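Long-range contacts in invasion protein INVA (Salmonella enterica, PDB 2X49), which helps Salmonella invade the intestinal epithelium as part of the inner-membrane export apparatus of the type III secretion system, here represented by its C-terminal domain: residues V80-D85 with G119-N124; G233-A238 with S326-K331; Q99-Y104 with I285-L290; D56-L61 with V68-V73; L290-S295 with P311-L316. One frame throughout, in Å; residues are numbered along the deposited sequence.

Interaction 1. Residues V80-D85 with G119-N124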
# COMPACT_ATOMS: atom_id res chain seq x y z
N VAL A 80 11.23 -10.63 -11.53
CA VAL A 80 10.71 -10.02 -12.78
C VAL A 80 9.38 -9.37 -12.46
O VAL A 80 8.34 -9.99 -12.38
CB VAL A 80 10.54 -11.02 -13.96
CG1 VAL A 80 10.30 -10.25 -15.30
CG2 VAL A 80 11.78 -11.88 -14.12
N VAL A 81 9.44 -8.06 -12.33
CA VAL A 81 8.24 -7.27 -11.88
C VAL A 81 7.11 -7.28 -12.88
O VAL A 81 5.95 -7.51 -12.53
CB VAL A 81 8.63 -5.82 -11.47
CG1 VAL A 81 7.39 -4.96 -11.05
CG2 VAL A 81 9.69 -5.81 -10.31
N ASN A 82 7.44 -7.07 -14.14
CA ASN A 82 6.47 -7.06 -15.25
C ASN A 82 6.56 -8.32 -16.11
O ASN A 82 6.54 -8.30 -17.33
CB ASN A 82 6.59 -5.78 -16.10
CG ASN A 82 7.93 -5.65 -16.80
OD1 ASN A 82 8.88 -6.32 -16.43
ND2 ASN A 82 8.02 -4.78 -17.80
N TYR A 83 6.58 -9.43 -15.41
CA TYR A 83 6.59 -10.76 -16.07
C TYR A 83 5.46 -10.96 -17.09
O TYR A 83 4.35 -10.45 -16.96
CB TYR A 83 6.46 -11.86 -15.01
CG TYR A 83 6.62 -13.25 -15.57
CD1 TYR A 83 7.87 -13.81 -15.77
CD2 TYR A 83 5.51 -14.02 -15.89
CE1 TYR A 83 8.02 -15.09 -16.30
CE2 TYR A 83 5.64 -15.33 -16.41
CZ TYR A 83 6.90 -15.85 -16.61
OH TYR A 83 7.00 -17.14 -17.13
N SER A 84 5.82 -11.67 -18.15
CA SER A 84 4.86 -12.31 -19.05
C SER A 84 5.32 -13.69 -19.50
O SER A 84 6.49 -14.05 -19.38
CB SER A 84 4.57 -11.46 -20.26
OG SER A 84 5.56 -11.62 -21.26
N ASP A 85 4.33 -14.41 -19.96
CA ASP A 85 4.45 -15.85 -20.31
C ASP A 85 5.42 -16.01 -21.46
O ASP A 85 5.93 -17.10 -21.75
CB ASP A 85 3.10 -16.46 -20.72
CG ASP A 85 2.29 -16.92 -19.52
OD1 ASP A 85 2.91 -17.29 -18.50
OD2 ASP A 85 1.05 -16.95 -19.64
N GLY A 119 13.45 -5.39 -22.09
CA GLY A 119 12.66 -4.33 -21.46
C GLY A 119 11.85 -4.72 -20.25
O GLY A 119 10.98 -3.98 -19.80
N TYR A 120 12.14 -5.91 -19.75
CA TYR A 120 11.66 -6.39 -18.42
C TYR A 120 12.36 -5.59 -17.33
O TYR A 120 13.50 -5.10 -17.48
CB TYR A 120 11.83 -7.92 -18.23
CG TYR A 120 10.91 -8.74 -19.14
CD1 TYR A 120 9.62 -9.05 -18.75
CD2 TYR A 120 11.33 -9.18 -20.38
CE1 TYR A 120 8.76 -9.78 -19.59
CE2 TYR A 120 10.47 -9.90 -21.24
CZ TYR A 120 9.20 -10.21 -20.82
OH TYR A 120 8.33 -10.90 -21.63
N VAL A 121 11.60 -5.37 -16.27
CA VAL A 121 12.08 -4.65 -15.10
C VAL A 121 12.33 -5.65 -13.99
O VAL A 121 11.49 -6.48 -13.69
CB VAL A 121 11.04 -3.59 -14.64
CG1 VAL A 121 11.37 -3.08 -13.28
CG2 VAL A 121 10.96 -2.46 -15.66
N LEU A 122 13.54 -5.58 -13.43
CA LEU A 122 13.96 -6.49 -12.37
C LEU A 122 14.12 -5.77 -11.06
O LEU A 122 14.44 -4.58 -10.96
CB LEU A 122 15.28 -7.20 -12.71
CG LEU A 122 15.40 -7.97 -14.02
CD1 LEU A 122 16.90 -8.22 -14.26
CD2 LEU A 122 14.67 -9.31 -14.02
N ARG A 123 13.83 -6.53 -10.02
CA ARG A 123 14.04 -6.09 -8.66
C ARG A 123 14.89 -7.09 -7.86
O ARG A 123 14.64 -8.29 -7.88
CB ARG A 123 12.67 -5.92 -7.98
CG ARG A 123 12.65 -5.13 -6.73
CD ARG A 123 11.20 -4.99 -6.17
NE ARG A 123 10.47 -4.00 -6.96
CZ ARG A 123 9.14 -3.87 -7.01
NH1 ARG A 123 8.33 -4.69 -6.35
NH2 ARG A 123 8.63 -2.93 -7.80
N ASN A 124 15.90 -6.59 -7.17
CA ASN A 124 16.67 -7.45 -6.27
C ASN A 124 15.90 -7.87 -5.05
O ASN A 124 14.88 -7.27 -4.65
CB ASN A 124 18.02 -6.86 -5.87
CG ASN A 124 17.93 -5.70 -4.95
OD1 ASN A 124 17.27 -5.74 -3.92
ND2 ASN A 124 18.69 -4.65 -5.29
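Gly119, which ends helix 109-116 in a Schellman motif, brings its carbonyl O to 3.7 Å from Asn82 ND2. Tyr120 follows, its ring stretched along the loop beyond strand 78-80. There its OH takes a hydrogen bond from Ser84 OG at 2.9 Å, the serine oxygen lying at the ring edge and in its plane. Glu86 OE1 also bonds this phenol, and Ser84 OG reaches weakly to the Glu86 N, so the tyrosine ties into the start of helix 86-89. Nearer the sheet, Val80 CG1 meets Tyr120 CD1 at 3.7 Å, with Leu115 touching both side chains. The next residue, Val121, is held by both its backbone polar atoms: its N points almost straight (176°) at Asn82 OD1, 2.9 Å away, and its O accepts Val81 N at 2.9 Å. Asn82 can imitate a strand partner here because CG sits between its own backbone N and carbonyl carbon (chi1 64°), which turns the amide toward Val121. Leu122 packs CD2 on Val80 CG2 at 3.9 Å. Last, Arg123 turns one face of its guanidinium to Val81, whose CG2 stands 3.8 Å above the plane over its centre, while NH1 forms salt bridges with Glu128 and Asp289. Val80 and Leu122 are a non-hydrogen-bonded antiparallel pair, which joins 122-124, the outermost strand, to 78-80 in a four-stranded antiparallel sheet.

Interaction 2. Residues G233-A238 with S326-K331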
# COMPACT_ATOMS: atom_id res chain seq x y z
N GLY A 233 9.27 5.81 -10.01
CA GLY A 233 10.01 6.55 -11.04
C GLY A 233 9.79 5.90 -12.38
O GLY A 233 10.43 6.21 -13.38
N GLY A 234 8.86 4.96 -12.35
CA GLY A 234 8.49 4.16 -13.53
C GLY A 234 7.07 4.37 -14.02
O GLY A 234 6.37 5.29 -13.61
N GLU A 235 6.66 3.47 -14.89
CA GLU A 235 5.33 3.54 -15.47
C GLU A 235 4.33 3.04 -14.41
O GLU A 235 4.64 2.22 -13.56
CB GLU A 235 5.23 2.75 -16.78
CG GLU A 235 4.81 1.31 -16.62
CD GLU A 235 4.70 0.57 -17.94
OE1 GLU A 235 5.05 1.16 -18.98
OE2 GLU A 235 4.25 -0.60 -17.94
N LEU A 236 3.15 3.62 -14.45
CA LEU A 236 2.06 3.13 -13.60
C LEU A 236 1.37 1.95 -14.26
O LEU A 236 0.84 2.04 -15.37
CB LEU A 236 1.06 4.25 -13.34
CG LEU A 236 -0.06 3.98 -12.37
CD1 LEU A 236 0.50 3.91 -10.95
CD2 LEU A 236 -1.10 5.08 -12.46
N ARG A 237 1.37 0.83 -13.55
CA ARG A 237 0.71 -0.40 -14.04
C ARG A 237 -0.66 -0.49 -13.41
O ARG A 237 -0.76 -0.45 -12.20
CB ARG A 237 1.54 -1.65 -13.73
CG ARG A 237 2.95 -1.54 -14.22
CD ARG A 237 3.83 -2.73 -13.92
NE ARG A 237 5.08 -2.53 -14.64
CZ ARG A 237 6.17 -1.96 -14.13
NH1 ARG A 237 6.21 -1.59 -12.86
NH2 ARG A 237 7.23 -1.78 -14.89
N ALA A 238 -1.67 -0.62 -14.25
CA ALA A 238 -3.09 -0.51 -13.86
C ALA A 238 -4.00 -1.53 -14.49
O ALA A 238 -3.75 -2.05 -15.56
CB ALA A 238 -3.61 0.90 -14.19
N SER A 326 3.78 7.77 -18.10
CA SER A 326 3.46 6.48 -18.74
C SER A 326 2.50 5.67 -17.88
O SER A 326 2.73 5.45 -16.70
CB SER A 326 4.74 5.68 -19.01
OG SER A 326 4.44 4.48 -19.69
N VAL A 327 1.40 5.26 -18.49
CA VAL A 327 0.41 4.37 -17.86
C VAL A 327 0.18 3.15 -18.73
O VAL A 327 0.00 3.24 -19.93
CB VAL A 327 -0.93 5.12 -17.57
CG1 VAL A 327 -1.97 4.21 -16.91
CG2 VAL A 327 -0.71 6.32 -16.65
N ASN A 328 0.25 2.00 -18.10
CA ASN A 328 0.04 0.74 -18.79
C ASN A 328 -1.16 0.03 -18.20
O ASN A 328 -1.07 -0.56 -17.13
CB ASN A 328 1.28 -0.14 -18.63
CG ASN A 328 1.13 -1.50 -19.26
OD1 ASN A 328 0.22 -1.72 -20.06
ND2 ASN A 328 2.02 -2.42 -18.92
N VAL A 329 -2.28 0.08 -18.90
CA VAL A 329 -3.48 -0.67 -18.49
C VAL A 329 -3.40 -2.09 -19.02
O VAL A 329 -3.48 -2.31 -20.21
CB VAL A 329 -4.80 -0.02 -19.01
CG1 VAL A 329 -5.99 -0.91 -18.67
CG2 VAL A 329 -4.99 1.36 -18.42
N ILE A 330 -3.20 -3.04 -18.11
CA ILE A 330 -2.97 -4.47 -18.48
C ILE A 330 -4.24 -5.32 -18.59
O ILE A 330 -4.24 -6.43 -19.11
CB ILE A 330 -1.95 -5.15 -17.55
CG1 ILE A 330 -2.52 -5.38 -16.15
CG2 ILE A 330 -0.64 -4.36 -17.51
CD1 ILE A 330 -1.55 -6.15 -15.23
N LYS A 331 -5.33 -4.73 -18.15
CA LYS A 331 -6.59 -5.44 -18.01
C LYS A 331 -7.74 -4.54 -17.58
O LYS A 331 -7.54 -3.58 -16.86
CB LYS A 331 -6.45 -6.60 -16.98
CG LYS A 331 -7.62 -7.54 -17.06
CD LYS A 331 -7.22 -8.94 -17.19
CE LYS A 331 -8.40 -9.79 -17.47
NZ LYS A 331 -8.16 -11.10 -16.88
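Leu236 O receives the N-H of Asn328 at 2.8 Å, an almost linear bond (178°). The CA-H of Val327 approaches the same oxygen. The bonding then alternates from one strand to the other: Ser326 O accepts Leu236 N, Asn328 O accepts Ala238 N, and Ala238 O accepts Ile330 N at 2.8 Å. Such a staggered pattern belongs to parallel strands, and it attaches 327-332 as the outermost strand of a four-stranded parallel sheet whose next members are 236-240 and then 291-294. On the face carrying Leu236 and Ala238 the methyl groups of Val327 and Val329 pack loosely, Leu236 CB standing 4.3 Å from Val327 CG2, and Ala238 also rests on Val291 and Leu293. Polar groups gather at the start of the pair. Glu235, its first torsion pushed away from a staggered value (chi1 91°), extends its carboxylate across Asn328, whose ND2 meets Glu235 OE2 on the syn side at 3.0 Å, tilted out of the carboxylate plane. The carboxylate and amide planes stand 69° apart. A weak bond of 3.4 Å runs from Ser326 OG to Glu235 OE1. Arg237 NE lies 3.9 Å from Glu235 OE2, a long salt bridge in which no N-H points at the oxygen.

Interaction 3. Residues Q99-Y104 with I285-L290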
# COMPACT_ATOMS: atom_id res chain seq x y z
N GLN A 99 0.59 -16.23 -3.88
CA GLN A 99 -0.12 -15.87 -2.62
C GLN A 99 -1.49 -15.36 -3.00
O GLN A 99 -1.61 -14.33 -3.65
CB GLN A 99 0.69 -14.81 -1.86
CG GLN A 99 0.29 -14.66 -0.38
CD GLN A 99 1.27 -15.35 0.58
OE1 GLN A 99 2.54 -15.55 0.15
NE2 GLN A 99 0.88 -15.69 1.69
N GLY A 100 -2.52 -16.13 -2.71
CA GLY A 100 -3.85 -15.82 -3.23
C GLY A 100 -3.88 -15.98 -4.73
O GLY A 100 -3.58 -17.06 -5.24
N SER A 101 -4.28 -14.94 -5.46
CA SER A 101 -4.14 -15.00 -6.94
C SER A 101 -2.96 -14.21 -7.48
O SER A 101 -2.74 -14.14 -8.70
CB SER A 101 -5.43 -14.63 -7.67
OG SER A 101 -5.77 -13.26 -7.53
N SER A 102 -2.19 -13.66 -6.57
CA SER A 102 -0.96 -12.96 -6.96
C SER A 102 0.14 -13.95 -7.17
O SER A 102 0.36 -14.84 -6.36
CB SER A 102 -0.44 -11.96 -5.91
OG SER A 102 -1.13 -10.76 -5.92
N GLN A 103 0.85 -13.74 -8.25
CA GLN A 103 2.00 -14.57 -8.61
C GLN A 103 3.26 -13.72 -8.69
O GLN A 103 3.24 -12.54 -9.05
CB GLN A 103 1.77 -15.31 -9.92
CG GLN A 103 0.91 -16.60 -9.86
CD GLN A 103 0.81 -17.29 -11.21
OE1 GLN A 103 1.66 -18.29 -11.44
NE2 GLN A 103 0.00 -16.89 -12.07
N TYR A 104 4.34 -14.36 -8.28
CA TYR A 104 5.69 -13.75 -8.27
C TYR A 104 6.66 -14.64 -9.01
O TYR A 104 6.73 -15.82 -8.75
CB TYR A 104 6.17 -13.54 -6.84
CG TYR A 104 5.22 -12.73 -6.01
CD1 TYR A 104 5.38 -11.38 -5.88
CD2 TYR A 104 4.16 -13.33 -5.34
CE1 TYR A 104 4.50 -10.65 -5.14
CE2 TYR A 104 3.25 -12.59 -4.61
CZ TYR A 104 3.46 -11.24 -4.49
OH TYR A 104 2.65 -10.40 -3.76
N ILE A 285 1.19 -9.96 -13.07
CA ILE A 285 1.79 -8.92 -12.23
C ILE A 285 1.11 -8.94 -10.85
O ILE A 285 -0.10 -8.91 -10.74
CB ILE A 285 1.71 -7.55 -12.91
CG1 ILE A 285 2.51 -7.61 -14.23
CG2 ILE A 285 2.24 -6.47 -12.02
CD1 ILE A 285 2.64 -6.24 -14.86
N ALA A 286 1.92 -9.05 -9.80
CA ALA A 286 1.39 -9.11 -8.41
C ALA A 286 0.57 -7.89 -8.07
O ALA A 286 0.83 -6.80 -8.52
CB ALA A 286 2.52 -9.23 -7.41
N HIS A 287 -0.43 -8.10 -7.23
CA HIS A 287 -1.37 -7.02 -6.88
C HIS A 287 -0.74 -5.82 -6.25
O HIS A 287 -1.21 -4.70 -6.51
CB HIS A 287 -2.53 -7.54 -6.00
CG HIS A 287 -3.30 -8.63 -6.66
ND1 HIS A 287 -4.19 -9.44 -5.98
CD2 HIS A 287 -3.25 -9.10 -7.93
CE1 HIS A 287 -4.68 -10.34 -6.82
NE2 HIS A 287 -4.12 -10.15 -8.01
N LYS A 288 0.31 -6.02 -5.44
CA LYS A 288 0.95 -4.86 -4.76
C LYS A 288 1.61 -3.94 -5.75
O LYS A 288 1.93 -2.81 -5.41
CB LYS A 288 1.98 -5.24 -3.70
CG LYS A 288 3.10 -6.04 -4.19
CD LYS A 288 4.14 -6.35 -3.07
CE LYS A 288 5.32 -7.11 -3.60
NZ LYS A 288 6.16 -6.18 -4.40
N ASP A 289 1.80 -4.43 -6.97
CA ASP A 289 2.54 -3.71 -8.03
C ASP A 289 1.61 -3.09 -9.07
O ASP A 289 2.04 -2.53 -10.12
CB ASP A 289 3.58 -4.63 -8.69
CG ASP A 289 4.72 -5.02 -7.72
OD1 ASP A 289 5.42 -4.12 -7.19
OD2 ASP A 289 4.93 -6.23 -7.49
N LEU A 290 0.34 -3.23 -8.78
CA LEU A 290 -0.78 -2.69 -9.60
C LEU A 290 -1.57 -1.66 -8.86
O LEU A 290 -1.51 -1.57 -7.66
CB LEU A 290 -1.75 -3.81 -9.98
CG LEU A 290 -1.24 -4.87 -10.95
CD1 LEU A 290 -2.21 -6.07 -11.16
CD2 LEU A 290 -0.82 -4.29 -12.32
O HOH W 1 -3.96 -12.16 -10.17
O HOH W 2 4.37 -10.80 -10.66
O HOH W 3 -0.35 -11.63 -10.04
O HOH W 4 0.73 -8.68 -4.13
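Ser102 OG lies 3.1 Å above one face of the His287 ring, offset toward its rim, at the heart of a contact between a beta hairpin and a short 3-10 turn. The hairpin joins strands 95-99 and 102-107 through a type II' turn from Gln99 to Ser102; the 3-10 turn, 287-289, belongs to the loop that leads into strand 291-294 of the parallel sheet. The tight side of the contact depends on few atoms. With OG anti to its carbonyl carbon (chi1 -79°), Ser102 accepts the His287 N-H at 3.0 Å in a nearly straight bond (170°), so one hydroxyl both accepts a backbone N-H and sits over part of the imidazole face. Ser101 OG comes to the ring from another direction, at its edge, 3.2 Å from His287 CE1. Beside them Ala286 CB is pressed against Tyr104 CE1 at 3.3 Å, while Lys288 CE reaches the edge of the tyrosine ring and its NZ goes on to His131 and Glu128. Elsewhere the two backbones stand too far apart to bond, and water fills in. One water links Gln103 O with Ala286 N, the second link being weak, and another accepts Gln103 N at 3.0 Å and donates weakly to Ile285 O. A third joins Ser101 O to His287 NE2. The phenol of Tyr104 is tied in the same way: a water 2.6 Å from Tyr104 OH accepts the N-H of Lys288 at 3.0 Å.

Interaction 4. Residues D56-L61 with V68-V73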
# COMPACT_ATOMS: atom_id res chain seq x y z
N ASP A 56 15.02 -21.76 3.24
CA ASP A 56 16.06 -20.71 3.14
C ASP A 56 15.57 -19.38 2.54
O ASP A 56 16.29 -18.38 2.45
CB ASP A 56 17.25 -21.18 2.26
CG ASP A 56 18.17 -22.20 2.95
OD1 ASP A 56 18.11 -22.40 4.18
OD2 ASP A 56 19.00 -22.78 2.22
N ASN A 57 14.32 -19.39 2.10
CA ASN A 57 13.76 -18.30 1.28
C ASN A 57 12.40 -17.83 1.80
O ASN A 57 11.52 -17.43 1.05
CB ASN A 57 13.66 -18.76 -0.19
CG ASN A 57 15.04 -19.12 -0.77
OD1 ASN A 57 15.91 -18.11 -0.85
ND2 ASN A 57 15.29 -20.27 -1.12
N SER A 58 12.25 -17.97 3.09
CA SER A 58 10.97 -17.56 3.76
C SER A 58 11.20 -16.60 4.91
O SER A 58 12.17 -16.72 5.67
CB SER A 58 10.24 -18.83 4.29
OG SER A 58 9.92 -19.73 3.24
N ILE A 59 10.25 -15.69 5.10
CA ILE A 59 10.26 -14.71 6.21
C ILE A 59 8.86 -14.59 6.75
O ILE A 59 7.93 -14.62 5.98
CB ILE A 59 10.72 -13.28 5.74
CG1 ILE A 59 12.17 -13.32 5.18
CG2 ILE A 59 10.60 -12.28 6.87
CD1 ILE A 59 13.25 -13.21 6.22
N VAL A 60 8.71 -14.55 8.06
CA VAL A 60 7.41 -14.23 8.69
C VAL A 60 7.42 -12.96 9.49
O VAL A 60 8.29 -12.65 10.31
CB VAL A 60 6.96 -15.38 9.65
CG1 VAL A 60 5.46 -15.22 10.14
CG2 VAL A 60 7.11 -16.73 9.00
N LEU A 61 6.38 -12.18 9.26
CA LEU A 61 6.17 -10.95 10.01
C LEU A 61 5.14 -11.18 11.10
O LEU A 61 4.02 -11.57 10.83
CB LEU A 61 5.72 -9.81 9.04
CG LEU A 61 5.22 -8.53 9.75
CD1 LEU A 61 6.36 -7.85 10.48
CD2 LEU A 61 4.53 -7.62 8.72
N VAL A 68 1.25 -12.39 10.95
CA VAL A 68 0.44 -11.53 10.04
C VAL A 68 0.56 -11.97 8.59
O VAL A 68 -0.41 -12.09 7.84
CB VAL A 68 0.86 -10.07 10.19
CG1 VAL A 68 0.43 -9.24 9.01
CG2 VAL A 68 0.25 -9.51 11.51
N GLU A 69 1.79 -12.22 8.21
CA GLU A 69 2.09 -12.70 6.85
C GLU A 69 3.37 -13.46 6.78
O GLU A 69 4.33 -13.15 7.47
CB GLU A 69 2.24 -11.49 5.90
CG GLU A 69 0.99 -11.08 5.14
CD GLU A 69 0.45 -12.19 4.28
OE1 GLU A 69 1.25 -13.06 3.86
OE2 GLU A 69 -0.78 -12.20 4.02
N GLN A 70 3.38 -14.44 5.90
CA GLN A 70 4.62 -15.15 5.56
C GLN A 70 4.92 -14.81 4.11
O GLN A 70 4.07 -15.01 3.20
CB GLN A 70 4.48 -16.66 5.76
CG GLN A 70 5.78 -17.46 5.50
CD GLN A 70 5.75 -18.90 6.06
OE1 GLN A 70 5.12 -19.19 7.08
NE2 GLN A 70 6.47 -19.80 5.40
N PHE A 71 6.16 -14.35 3.92
CA PHE A 71 6.69 -13.93 2.62
C PHE A 71 7.69 -14.95 2.09
O PHE A 71 8.47 -15.54 2.81
CB PHE A 71 7.42 -12.58 2.72
CG PHE A 71 6.60 -11.45 3.33
CD1 PHE A 71 5.87 -10.59 2.52
CD2 PHE A 71 6.54 -11.26 4.68
CE1 PHE A 71 5.14 -9.51 3.02
CE2 PHE A 71 5.77 -10.21 5.22
CZ PHE A 71 5.04 -9.36 4.39
N THR A 72 7.69 -15.10 0.79
CA THR A 72 8.73 -15.86 0.10
C THR A 72 9.62 -14.89 -0.67
O THR A 72 9.15 -14.12 -1.47
CB THR A 72 8.06 -16.82 -0.88
OG1 THR A 72 7.24 -17.73 -0.13
CG2 THR A 72 9.06 -17.55 -1.79
N VAL A 73 10.90 -14.90 -0.33
CA VAL A 73 11.90 -14.05 -0.93
C VAL A 73 13.05 -14.96 -1.37
O VAL A 73 13.66 -15.56 -0.52
CB VAL A 73 12.45 -13.00 0.08
CG1 VAL A 73 13.61 -12.17 -0.54
CG2 VAL A 73 11.35 -12.07 0.57
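Leu61 CB touches the rim of the Phe71 ring, lying in its plane 3.8 Å from CE2, so the aromatic edge rather than a face is turned to the leucine. CG of Phe71 is anti to the carbonyl carbon (chi1 -54°), which carries the ring diagonally across the strand pair to Leu61, with the O of Ile59, its direct partner in the register, also near its edge. On the face bearing Ser58, Val60, Gln70 and Thr72, Gln70 runs extended and slants across Val60: Val60 CG2 meets Gln70 OE1 at 3.7 Å, and the far amide nitrogen, NE2, comes to 4.0 Å from Ser58 CB. The backbones beneath are antiparallel, the strand axes at 164°. Ile59 and Phe71 form a hydrogen-bonded pair whose Phe71 N to Ile59 O bond is 2.7 Å, and Val73 N to Asn57 O, at 2.9 Å, closes the open end. Near the hairpin turn the pattern is disturbed by a classic beta bulge, in which Val68 and Glu69 both face Leu61: Leu61 O accepts Val68 N at 2.9 Å and, weakly, Glu69 N at 3.5 Å. The hairpin supplies one edge of a mixed four-stranded sheet, with 66-72 outermost and 58-63 beside strand 10-14, where Leu61 meets Leu12; helix 125-139 covers the face of Phe71 and Leu61 through Cys132 and Thr136.

Interaction 5. Residues L290-S295 with P311-L316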
# COMPACT_ATOMS: atom_id res chain seq x y z
N LEU A 290 0.34 -3.23 -8.78
CA LEU A 290 -0.78 -2.69 -9.60
C LEU A 290 -1.57 -1.66 -8.86
O LEU A 290 -1.51 -1.57 -7.66
CB LEU A 290 -1.75 -3.81 -9.98
CG LEU A 290 -1.24 -4.87 -10.95
CD1 LEU A 290 -2.21 -6.07 -11.16
CD2 LEU A 290 -0.82 -4.29 -12.32
N VAL A 291 -2.36 -0.91 -9.62
CA VAL A 291 -3.48 -0.17 -9.02
C VAL A 291 -4.72 -0.41 -9.84
O VAL A 291 -4.68 -0.66 -11.05
CB VAL A 291 -3.21 1.34 -8.89
CG1 VAL A 291 -2.04 1.59 -7.87
CG2 VAL A 291 -2.94 1.97 -10.26
N LEU A 292 -5.85 -0.33 -9.16
CA LEU A 292 -7.15 -0.36 -9.85
C LEU A 292 -7.57 1.10 -10.06
O LEU A 292 -7.46 1.85 -9.18
CB LEU A 292 -8.18 -1.09 -9.00
CG LEU A 292 -9.46 -1.56 -9.58
CD1 LEU A 292 -9.27 -2.36 -10.89
CD2 LEU A 292 -10.02 -2.45 -8.46
N LEU A 293 -8.00 1.42 -11.27
CA LEU A 293 -8.40 2.80 -11.65
C LEU A 293 -9.89 2.89 -11.81
O LEU A 293 -10.50 2.11 -12.53
CB LEU A 293 -7.76 3.21 -12.99
CG LEU A 293 -6.25 3.24 -13.05
CD1 LEU A 293 -5.77 3.70 -14.47
CD2 LEU A 293 -5.72 4.14 -11.94
N THR A 294 -10.46 3.88 -11.17
CA THR A 294 -11.90 4.11 -11.25
C THR A 294 -12.30 5.56 -11.12
O THR A 294 -11.50 6.43 -10.86
CB THR A 294 -12.63 3.33 -10.20
OG1 THR A 294 -13.99 3.20 -10.63
CG2 THR A 294 -12.48 4.03 -8.89
N SER A 295 -13.58 5.81 -11.31
CA SER A 295 -14.14 7.16 -11.12
C SER A 295 -14.07 7.58 -9.66
O SER A 295 -14.14 6.75 -8.74
CB SER A 295 -15.60 7.24 -11.60
OG SER A 295 -15.77 6.95 -13.00
N PRO A 311 -6.28 -7.48 -0.20
CA PRO A 311 -5.87 -6.40 0.68
C PRO A 311 -4.75 -5.52 0.13
O PRO A 311 -4.59 -4.39 0.58
CB PRO A 311 -5.43 -7.13 1.95
CG PRO A 311 -5.11 -8.53 1.52
CD PRO A 311 -6.10 -8.80 0.40
N ASP A 312 -4.05 -6.04 -0.85
CA ASP A 312 -2.85 -5.38 -1.36
C ASP A 312 -3.09 -4.68 -2.66
O ASP A 312 -2.16 -4.12 -3.24
CB ASP A 312 -1.73 -6.42 -1.52
CG ASP A 312 -1.33 -7.04 -0.19
OD1 ASP A 312 -1.44 -6.36 0.86
OD2 ASP A 312 -0.91 -8.20 -0.19
N LEU A 313 -4.34 -4.65 -3.07
CA LEU A 313 -4.71 -3.96 -4.35
C LEU A 313 -5.29 -2.58 -4.09
O LEU A 313 -6.45 -2.44 -3.72
CB LEU A 313 -5.69 -4.81 -5.18
CG LEU A 313 -6.10 -4.30 -6.55
CD1 LEU A 313 -4.88 -3.96 -7.42
CD2 LEU A 313 -6.94 -5.40 -7.22
N GLU A 314 -4.47 -1.56 -4.27
CA GLU A 314 -4.97 -0.17 -4.03
C GLU A 314 -5.80 0.29 -5.24
O GLU A 314 -5.75 -0.23 -6.36
CB GLU A 314 -3.90 0.80 -3.66
CG GLU A 314 -3.01 0.37 -2.49
CD GLU A 314 -3.71 -0.05 -1.20
OE1 GLU A 314 -4.87 0.37 -0.94
OE2 GLU A 314 -3.09 -0.81 -0.41
N VAL A 315 -6.67 1.24 -4.88
CA VAL A 315 -7.67 1.78 -5.82
C VAL A 315 -7.48 3.30 -5.88
O VAL A 315 -7.60 3.97 -4.89
CB VAL A 315 -9.12 1.42 -5.40
CG1 VAL A 315 -10.08 1.86 -6.50
CG2 VAL A 315 -9.30 -0.12 -5.04
N LEU A 316 -7.16 3.76 -7.09
CA LEU A 316 -6.99 5.22 -7.39
C LEU A 316 -8.09 5.73 -8.29
O LEU A 316 -8.60 5.01 -9.14
CB LEU A 316 -5.62 5.50 -8.05
CG LEU A 316 -4.33 5.06 -7.31
CD1 LEU A 316 -3.05 5.62 -7.95
CD2 LEU A 316 -4.36 5.40 -5.84
O HOH W 5 -1.67 -1.99 -5.04
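Leu316 nestles against Val291 and Leu293 on one face of a parallel strand pair, its CD1 4.2 Å from Val291 CG1 and its CB 4.1 Å from Leu293 CD2. The pair belongs to a beta-alpha-beta unit in which helix 299-306 connects strand 291-294 to strand 314-317, and Ile226 and Phe230 of helix 223-231 close over Leu316. On the other face Leu292, with CG anti to its backbone N (chi1 -164°), touches Leu313 CD2 and Val315 CG2 with its CD2, while the methyl CG2 of Thr294 meets Val315 CG1 at 4.0 Å. Helix 299-306 packs on that side through Ile302 and Ile306. Between the two faces runs the backbone, where Leu292 N bonds Glu314 O at 2.8 Å, Leu292 O accepts Leu316 N, and Leu316 O accepts Thr294 N. Polar groups lie further out. Thr294 OG1 turns to Glu246, and the buried carboxylate of Glu314 is answered by salt bridges to Arg188 and Lys303. At the start of the pair, where the strands diverge, Leu290 CB still touches Leu313 CD1, and one water replaces direct bonds: it accepts Glu314 N at 2.9 Å and lies 2.7 Å from Leu290 O and 2.8 Å from Asp312 O.

From the N terminus, interaction 4 comes first and closes a short hairpin in the mixed sheet before any other contact opens. Interaction 1 then closes the loop holding the remainder of the antiparallel sheet, and interaction 3 crosses it, starting inside at 99-104 and ending 181 residues later at 285-290; an Arg123 to Asp289 salt bridge joins the two. Interaction 3 also crosses interaction 2, whose loop from 233-238 to 326-331 encloses interaction 5. The nested pair builds the parallel sheet, where strands 236-240 and 291-294 are neighbours. The loop 285-290, packed on the antiparallel sheet in interaction 3, runs on through Leu290 into the strand of interaction 5, and Gln99 touches the hairpin of interaction 4.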